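Local coordinates for Nitrate/nitrite binding protein NrtA (Synechocystis sp., PDB 2G29) that captures nitrate in the periplasm as the substrate-binding subunit of the NrtABCD ABC transporter, which takes up nitrate and probably nitrite, at residues A[39-43]-A[287-291]; A[133-137]-A[146-150]; A[328-332]-A[362-368]. One frame throughout, in Å; residues are numbered along the deposited sequence.

The three contacts illustrate how chemistry changes with place in a two-domain binding protein. Interaction 1 is buried beside the nitrate site, where aromatic rings from residues 287-291 pack on the end of strand 36-39 and the loop after it. Interaction 2 is a local apolar contact near the periphery, between a 3-10 turn and a short helix attached to the second five-stranded sheet; its inner side is buried, while L137 is exposed. Interaction 3, across the chain's centre from interaction 2, is again largely buried but rich in polar bonds, and sets a loop against helix 364-373. Interactions 1 and 3 both border the first sheet, at strands 36-39 and 115-120 respectively. None of the three touches another.

Interaction 1: residues A[39-43]-A[287-291]; sequences FIALT and EWFKV
The ring of F289 lies against the main chain of A41 and L42, so that an aromatic face meets peptide atoms. A41 C sits 4.0 Å above the ring plane, displaced toward the rim, with L42 N over the same face. Farther round, CZ of F289 comes within 3.0 Å of L42 O, a tight approach of a ring carbon to a carbonyl oxygen, and its CD2 meets the methyl CB of A41 at 3.9 Å. F39 closes the edge of this ring: its CE1 stands near the F289 plane, 4.0 Å from F289 CE2. The far corner of the F39 ring turns to W288, CZ lying 3.7 Å from W288 CE3, and CE2 touches the edge of the indole in its plane. The two ring planes are inclined at 58°. F39 can serve both neighbours because its CG lies between the backbone N and the carbonyl carbon (chi1 74°). An alanine in place of F289 is likely to open a gap beneath the A41-L42 peptide and to deprive F39 of an aromatic neighbour.

This is the end of strand 36-39 in the first sheet of a periplasmic-binding-protein fold, where the chain leaves the strand through an inverse gamma turn centred on A41. The side chain of L42, which leaves the backbone away from 287-291, has its nearest atoms about 3 Å from a bound nitrate ion and about 4 Å from the nitrate-binding side chains of W73 and K240. Farther out, A41 O accepts a hydrogen bond from W214 NE1. On the other side, W288 NE1 is tied to E53 and W288 O to K69 NZ, while F289 shares a backbone bond with L283 of helix 276-284.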
# COMPACT_ATOMS: atom_id res chain seq x y z
N PHE A 39 0.97 -1.13 -12.25
CA PHE A 39 0.79 -1.87 -10.98
C PHE A 39 2.09 -2.59 -10.66
O PHE A 39 2.90 -2.85 -11.57
CB PHE A 39 -0.35 -2.90 -11.04
CG PHE A 39 -0.03 -4.15 -11.83
CD1 PHE A 39 0.40 -5.31 -11.18
CD2 PHE A 39 -0.14 -4.15 -13.23
CE1 PHE A 39 0.71 -6.45 -11.91
CE2 PHE A 39 0.16 -5.27 -13.96
CZ PHE A 39 0.59 -6.43 -13.32
N ILE A 40 2.28 -2.89 -9.38
CA ILE A 40 3.42 -3.67 -8.93
C ILE A 40 2.78 -5.03 -8.56
O ILE A 40 1.61 -5.08 -8.09
CB ILE A 40 4.11 -2.99 -7.73
CG1 ILE A 40 4.85 -1.71 -8.17
CG2 ILE A 40 5.10 -3.92 -7.08
CD1 ILE A 40 4.04 -0.76 -8.98
N ALA A 41 3.52 -6.12 -8.79
CA ALA A 41 2.98 -7.48 -8.56
C ALA A 41 2.76 -7.76 -7.09
O ALA A 41 3.65 -8.29 -6.40
CB ALA A 41 3.94 -8.53 -9.16
N LEU A 42 1.57 -7.38 -6.65
CA LEU A 42 1.10 -7.47 -5.27
C LEU A 42 -0.40 -7.74 -5.28
O LEU A 42 -1.11 -7.18 -6.11
CB LEU A 42 1.33 -6.14 -4.56
CG LEU A 42 2.81 -5.77 -4.46
CD1 LEU A 42 2.94 -4.27 -4.27
CD2 LEU A 42 3.45 -6.53 -3.32
N THR A 43 -0.88 -8.54 -4.32
CA THR A 43 -2.29 -8.86 -4.26
C THR A 43 -3.17 -7.62 -4.20
O THR A 43 -4.27 -7.63 -4.76
CB THR A 43 -2.58 -9.75 -3.08
OG1 THR A 43 -1.64 -10.82 -3.09
CG2 THR A 43 -4.00 -10.36 -3.20
N GLU A 287 0.35 -14.18 -17.10
CA GLU A 287 -0.09 -12.89 -17.63
C GLU A 287 0.05 -11.79 -16.56
O GLU A 287 0.26 -10.61 -16.89
CB GLU A 287 -1.56 -12.99 -18.06
CG GLU A 287 -2.15 -11.80 -18.85
CD GLU A 287 -1.62 -11.73 -20.28
OE1 GLU A 287 -1.31 -12.80 -20.85
OE2 GLU A 287 -1.55 -10.61 -20.83
N TRP A 288 -0.03 -12.19 -15.29
CA TRP A 288 0.03 -11.24 -14.19
C TRP A 288 1.21 -11.40 -13.21
O TRP A 288 2.26 -10.85 -13.47
CB TRP A 288 -1.32 -11.26 -13.47
CG TRP A 288 -2.46 -10.91 -14.42
CD1 TRP A 288 -3.46 -11.75 -14.85
CD2 TRP A 288 -2.66 -9.67 -15.11
NE1 TRP A 288 -4.27 -11.10 -15.77
CE2 TRP A 288 -3.80 -9.83 -15.95
CE3 TRP A 288 -2.00 -8.43 -15.11
CZ2 TRP A 288 -4.27 -8.81 -16.78
CZ3 TRP A 288 -2.48 -7.40 -15.94
CH2 TRP A 288 -3.60 -7.61 -16.76
N PHE A 289 1.06 -12.12 -12.10
CA PHE A 289 2.18 -12.23 -11.15
C PHE A 289 3.16 -13.35 -11.45
O PHE A 289 4.32 -13.26 -11.05
CB PHE A 289 1.70 -12.49 -9.71
CG PHE A 289 0.81 -11.42 -9.13
CD1 PHE A 289 0.23 -11.62 -7.88
CD2 PHE A 289 0.52 -10.24 -9.82
CE1 PHE A 289 -0.64 -10.67 -7.30
CE2 PHE A 289 -0.34 -9.29 -9.25
CZ PHE A 289 -0.91 -9.52 -8.00
N LYS A 290 2.69 -14.41 -12.11
CA LYS A 290 3.53 -15.58 -12.36
C LYS A 290 4.09 -16.06 -10.99
O LYS A 290 5.30 -16.24 -10.80
CB LYS A 290 4.68 -15.21 -13.32
CG LYS A 290 5.47 -16.39 -13.79
CD LYS A 290 4.56 -17.51 -14.19
CE LYS A 290 5.37 -18.74 -14.58
NZ LYS A 290 4.49 -19.95 -14.69
N VAL A 291 3.16 -16.27 -10.05
CA VAL A 291 3.45 -16.67 -8.67
C VAL A 291 2.57 -17.88 -8.34
O VAL A 291 1.42 -17.90 -8.72
CB VAL A 291 3.09 -15.49 -7.69
CG1 VAL A 291 3.02 -15.96 -6.25
CG2 VAL A 291 4.13 -14.34 -7.83

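Interaction 2: residues A[133-137]-A[146-150]; sequences NYKDL and LKEAF
A turn of 3-10 helix, residues 133-137, packs against the opening of helix 146-151 through Y134 and L137, in the connection that leaves strand 126-130 of the second sheet. L146, A149 and F150 occupy one face of the helix, at the familiar spacing of three and four residues, and the phenol ring of Y134 spans all three. Its CG lies opposite the carbonyl carbon and beside the backbone N (chi1 -62°), the rotation that carries the ring to the helix. Its CD2 presses on the methyl CD2 of L146 at 3.5 Å. Next along the same border, CE2 of Y134 lies 3.7 Å from the CB of A149, which stands at the ring edge near its plane. Beyond that, Y134 CZ approaches the rim of F150 in the plane of the F150 ring, 3.7 Å from F150 CE2; the two rings are turned by 78°. Within the helix, L146 CB stands 4.2 Å above the centre of the F150 ring, and F150 N bonds to L146 O one turn back.

The exposed L137 adds a further apolar contact, its CD1 3.8 Å from A149 CB. That methyl thus touches both L137 and the tyrosine ring, which approach it from directions roughly at right angles. Within the turn, the bond from L137 N to Y134 O closes the turn, and both side chains leave the backbone toward the helix. The contact itself is apolar, and the polar end of Y134 is satisfied by E206.

Y134 O accepts a hydrogen bond from Y225 OH, in edge strand 225-229 of the sheet, and L146 packs on W174 and L175 of helix 166-177.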
# COMPACT_ATOMS: atom_id res chain seq x y z
N ASN A 133 18.04 -16.26 10.69
CA ASN A 133 18.96 -16.08 11.81
C ASN A 133 18.25 -15.57 13.07
O ASN A 133 18.85 -15.54 14.15
CB ASN A 133 20.09 -15.11 11.45
CG ASN A 133 21.06 -15.72 10.48
OD1 ASN A 133 21.16 -16.94 10.38
ND2 ASN A 133 21.78 -14.88 9.75
N TYR A 134 16.98 -15.19 12.94
CA TYR A 134 16.24 -14.67 14.09
C TYR A 134 15.19 -15.63 14.59
O TYR A 134 14.38 -15.29 15.45
CB TYR A 134 15.59 -13.33 13.70
CG TYR A 134 16.61 -12.30 13.34
CD1 TYR A 134 17.03 -12.14 12.03
CD2 TYR A 134 17.24 -11.55 14.33
CE1 TYR A 134 18.05 -11.26 11.69
CE2 TYR A 134 18.25 -10.67 14.03
CZ TYR A 134 18.66 -10.53 12.73
OH TYR A 134 19.70 -9.71 12.46
N LYS A 135 15.21 -16.84 14.05
CA LYS A 135 14.20 -17.82 14.45
C LYS A 135 14.13 -18.11 15.95
O LYS A 135 13.04 -18.22 16.49
CB LYS A 135 14.37 -19.13 13.66
CG LYS A 135 13.72 -19.06 12.27
CD LYS A 135 13.65 -20.45 11.63
CE LYS A 135 12.84 -20.45 10.33
NZ LYS A 135 12.66 -21.84 9.81
N ASP A 136 15.27 -18.21 16.63
CA ASP A 136 15.22 -18.53 18.05
C ASP A 136 14.52 -17.47 18.90
O ASP A 136 13.98 -17.80 19.96
CB ASP A 136 16.65 -18.79 18.56
CG ASP A 136 17.34 -19.91 17.79
OD1 ASP A 136 16.70 -20.98 17.61
OD2 ASP A 136 18.51 -19.75 17.36
N LEU A 137 14.51 -16.22 18.42
CA LEU A 137 13.89 -15.11 19.15
C LEU A 137 12.37 -15.05 19.05
O LEU A 137 11.72 -14.34 19.84
CB LEU A 137 14.48 -13.77 18.66
CG LEU A 137 15.97 -13.57 18.87
CD1 LEU A 137 16.44 -12.24 18.29
CD2 LEU A 137 16.26 -13.59 20.37
N LEU A 146 15.16 -7.61 19.06
CA LEU A 146 16.08 -7.42 17.94
C LEU A 146 17.21 -6.46 18.24
O LEU A 146 18.22 -6.45 17.55
CB LEU A 146 15.31 -6.91 16.71
CG LEU A 146 14.29 -7.90 16.15
CD1 LEU A 146 13.55 -7.17 15.00
CD2 LEU A 146 14.95 -9.18 15.62
N LYS A 147 17.06 -5.64 19.27
CA LYS A 147 18.09 -4.66 19.59
C LYS A 147 19.47 -5.31 19.83
O LYS A 147 20.47 -4.96 19.17
CB LYS A 147 17.64 -3.86 20.81
CG LYS A 147 18.62 -2.80 21.24
CD LYS A 147 17.90 -1.47 21.48
CE LYS A 147 18.87 -0.38 21.83
NZ LYS A 147 18.88 0.69 20.80
N GLU A 148 19.53 -6.25 20.76
CA GLU A 148 20.77 -6.95 21.05
C GLU A 148 21.22 -7.83 19.87
O GLU A 148 22.42 -8.01 19.64
CB GLU A 148 20.62 -7.84 22.28
CG GLU A 148 20.47 -7.09 23.61
CD GLU A 148 20.74 -8.01 24.80
OE1 GLU A 148 20.30 -9.18 24.77
OE2 GLU A 148 21.38 -7.55 25.78
N ALA A 149 20.27 -8.38 19.12
CA ALA A 149 20.63 -9.24 17.99
C ALA A 149 21.24 -8.44 16.84
O ALA A 149 22.21 -8.89 16.21
CB ALA A 149 19.40 -10.03 17.51
N PHE A 150 20.66 -7.28 16.54
CA PHE A 150 21.18 -6.43 15.47
C PHE A 150 22.60 -5.95 15.81
O PHE A 150 23.42 -5.71 14.92
CB PHE A 150 20.26 -5.22 15.25
CG PHE A 150 19.08 -5.49 14.35
CD1 PHE A 150 18.29 -4.42 13.92
CD2 PHE A 150 18.74 -6.77 13.94
CE1 PHE A 150 17.19 -4.62 13.09
CE2 PHE A 150 17.62 -6.99 13.10
CZ PHE A 150 16.86 -5.92 12.69

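Interaction 3: residues A[328-332]-A[362-368]; sequences SYPYK and NREDLWR
The indole of W367 receives Y329 and P330 over one face and S328 at its edge. The edge of the Y329 ring is directed at that face, CD1 lying 3.5 Å from W367 CE3 with the planes at 83°, a T-shaped pair. Alongside it, Y329 CA and P330 CD make CH-pi contacts over the five-membered ring. In the indole plane, W367 NE1 donates to S328 OG (2.9 Å, 164°), a hydroxyl that is also hydrogen-bonded to Q267.

Y329 and E364 run side by side, pointing the same way. The phenol OH donates to E364 OE1 at 2.5 Å from above the carboxylate plane, while R368 NE reaches the same oxygen from the opposite face and R368 NH2 takes OE2. At the other end, N362 lies with CG anti to its N (chi1 -179°): ND2 donates to P330 O, and OD1 accepts from E364 N in an Asx turn at the start of helix 364-373. Water joins K332 NZ to E364 OE2; K332 also pairs with D359.

Gripped by phenol, guanidinium and water, the buried E364 carboxylate is likely to remain ionised, its charge answered mainly by R368.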
# COMPACT_ATOMS: atom_id res chain seq x y z
N SER A 328 -12.35 1.30 0.52
CA SER A 328 -12.09 2.04 -0.69
C SER A 328 -12.15 3.56 -0.51
O SER A 328 -11.50 4.30 -1.23
CB SER A 328 -13.10 1.58 -1.74
OG SER A 328 -12.93 2.27 -2.94
N TYR A 329 -12.93 4.03 0.45
CA TYR A 329 -13.05 5.49 0.63
C TYR A 329 -11.70 6.05 1.08
O TYR A 329 -11.17 5.65 2.10
CB TYR A 329 -14.14 5.81 1.64
CG TYR A 329 -14.30 7.30 1.84
CD1 TYR A 329 -14.91 8.09 0.88
CD2 TYR A 329 -13.80 7.92 2.98
CE1 TYR A 329 -15.02 9.47 1.04
CE2 TYR A 329 -13.91 9.29 3.17
CZ TYR A 329 -14.52 10.07 2.20
OH TYR A 329 -14.63 11.42 2.42
N PRO A 330 -11.14 7.00 0.31
CA PRO A 330 -9.83 7.58 0.66
C PRO A 330 -9.92 8.67 1.70
O PRO A 330 -10.03 9.84 1.40
CB PRO A 330 -9.31 8.07 -0.69
CG PRO A 330 -10.58 8.57 -1.37
CD PRO A 330 -11.65 7.54 -0.96
N TYR A 331 -9.90 8.26 2.95
CA TYR A 331 -9.99 9.22 4.04
C TYR A 331 -8.82 10.21 4.01
O TYR A 331 -7.63 9.83 3.95
CB TYR A 331 -9.97 8.50 5.41
CG TYR A 331 -11.24 7.74 5.76
CD1 TYR A 331 -11.32 6.38 5.56
CD2 TYR A 331 -12.34 8.41 6.31
CE1 TYR A 331 -12.47 5.67 5.90
CE2 TYR A 331 -13.49 7.70 6.65
CZ TYR A 331 -13.54 6.34 6.44
OH TYR A 331 -14.66 5.61 6.83
N LYS A 332 -9.16 11.49 4.07
CA LYS A 332 -8.14 12.53 4.13
C LYS A 332 -7.32 12.41 5.44
O LYS A 332 -6.14 12.73 5.45
CB LYS A 332 -8.78 13.92 4.04
CG LYS A 332 -9.27 14.30 2.65
CD LYS A 332 -9.93 15.66 2.64
CE LYS A 332 -10.16 16.12 1.24
NZ LYS A 332 -10.74 17.52 1.22
N ASN A 362 -6.09 14.72 -2.50
CA ASN A 362 -7.13 13.75 -2.19
C ASN A 362 -8.44 14.14 -2.88
O ASN A 362 -8.94 15.24 -2.70
CB ASN A 362 -7.32 13.66 -0.66
CG ASN A 362 -8.38 12.66 -0.27
OD1 ASN A 362 -9.57 12.86 -0.55
ND2 ASN A 362 -7.96 11.56 0.37
N ARG A 363 -8.96 13.22 -3.71
CA ARG A 363 -10.20 13.51 -4.41
C ARG A 363 -11.34 12.63 -3.94
O ARG A 363 -12.03 11.98 -4.76
CB ARG A 363 -10.01 13.38 -5.93
CG ARG A 363 -8.99 14.40 -6.50
CD ARG A 363 -9.32 15.83 -6.10
NE ARG A 363 -10.63 16.25 -6.59
CZ ARG A 363 -10.89 16.66 -7.83
NH1 ARG A 363 -9.93 16.74 -8.74
NH2 ARG A 363 -12.15 16.94 -8.17
N GLU A 364 -11.52 12.58 -2.62
CA GLU A 364 -12.65 11.84 -2.04
C GLU A 364 -13.97 12.38 -2.63
O GLU A 364 -14.99 11.67 -2.59
CB GLU A 364 -12.64 11.94 -0.50
CG GLU A 364 -12.78 13.38 0.06
CD GLU A 364 -14.21 13.84 0.13
OE1 GLU A 364 -15.08 13.04 0.52
OE2 GLU A 364 -14.44 15.05 -0.14
N ASP A 365 -13.96 13.62 -3.11
CA ASP A 365 -15.17 14.19 -3.74
C ASP A 365 -15.49 13.40 -5.01
O ASP A 365 -16.66 13.11 -5.27
CB ASP A 365 -15.00 15.69 -4.06
CG ASP A 365 -13.82 15.98 -4.99
OD1 ASP A 365 -12.70 15.47 -4.76
OD2 ASP A 365 -14.03 16.75 -5.95
N LEU A 366 -14.49 13.05 -5.82
CA LEU A 366 -14.70 12.24 -7.02
C LEU A 366 -15.16 10.83 -6.61
O LEU A 366 -15.99 10.21 -7.29
CB LEU A 366 -13.41 12.17 -7.86
CG LEU A 366 -12.97 13.51 -8.43
CD1 LEU A 366 -11.77 13.35 -9.34
CD2 LEU A 366 -14.14 14.08 -9.27
N TRP A 367 -14.65 10.31 -5.48
CA TRP A 367 -15.05 9.00 -5.03
C TRP A 367 -16.54 9.02 -4.68
O TRP A 367 -17.28 8.12 -5.11
CB TRP A 367 -14.19 8.55 -3.83
CG TRP A 367 -14.40 7.10 -3.41
CD1 TRP A 367 -13.59 6.04 -3.72
CD2 TRP A 367 -15.47 6.57 -2.61
NE1 TRP A 367 -14.08 4.89 -3.18
CE2 TRP A 367 -15.23 5.18 -2.47
CE3 TRP A 367 -16.60 7.12 -1.98
CZ2 TRP A 367 -16.08 4.32 -1.74
CZ3 TRP A 367 -17.45 6.28 -1.25
CH2 TRP A 367 -17.18 4.89 -1.13
N ARG A 368 -16.98 10.02 -3.92
CA ARG A 368 -18.41 10.10 -3.57
C ARG A 368 -19.28 10.26 -4.81
O ARG A 368 -20.38 9.68 -4.85
CB ARG A 368 -18.66 11.25 -2.59
CG ARG A 368 -18.23 10.94 -1.16
CD ARG A 368 -18.62 12.09 -0.21
NE ARG A 368 -17.73 13.25 -0.34
CZ ARG A 368 -18.12 14.46 -0.69
NH1 ARG A 368 -19.41 14.71 -0.96
NH2 ARG A 368 -17.23 15.44 -0.82
O HOH W 1 -12.92 17.13 -0.87
O HOH W 2 -10.07 17.59 -1.77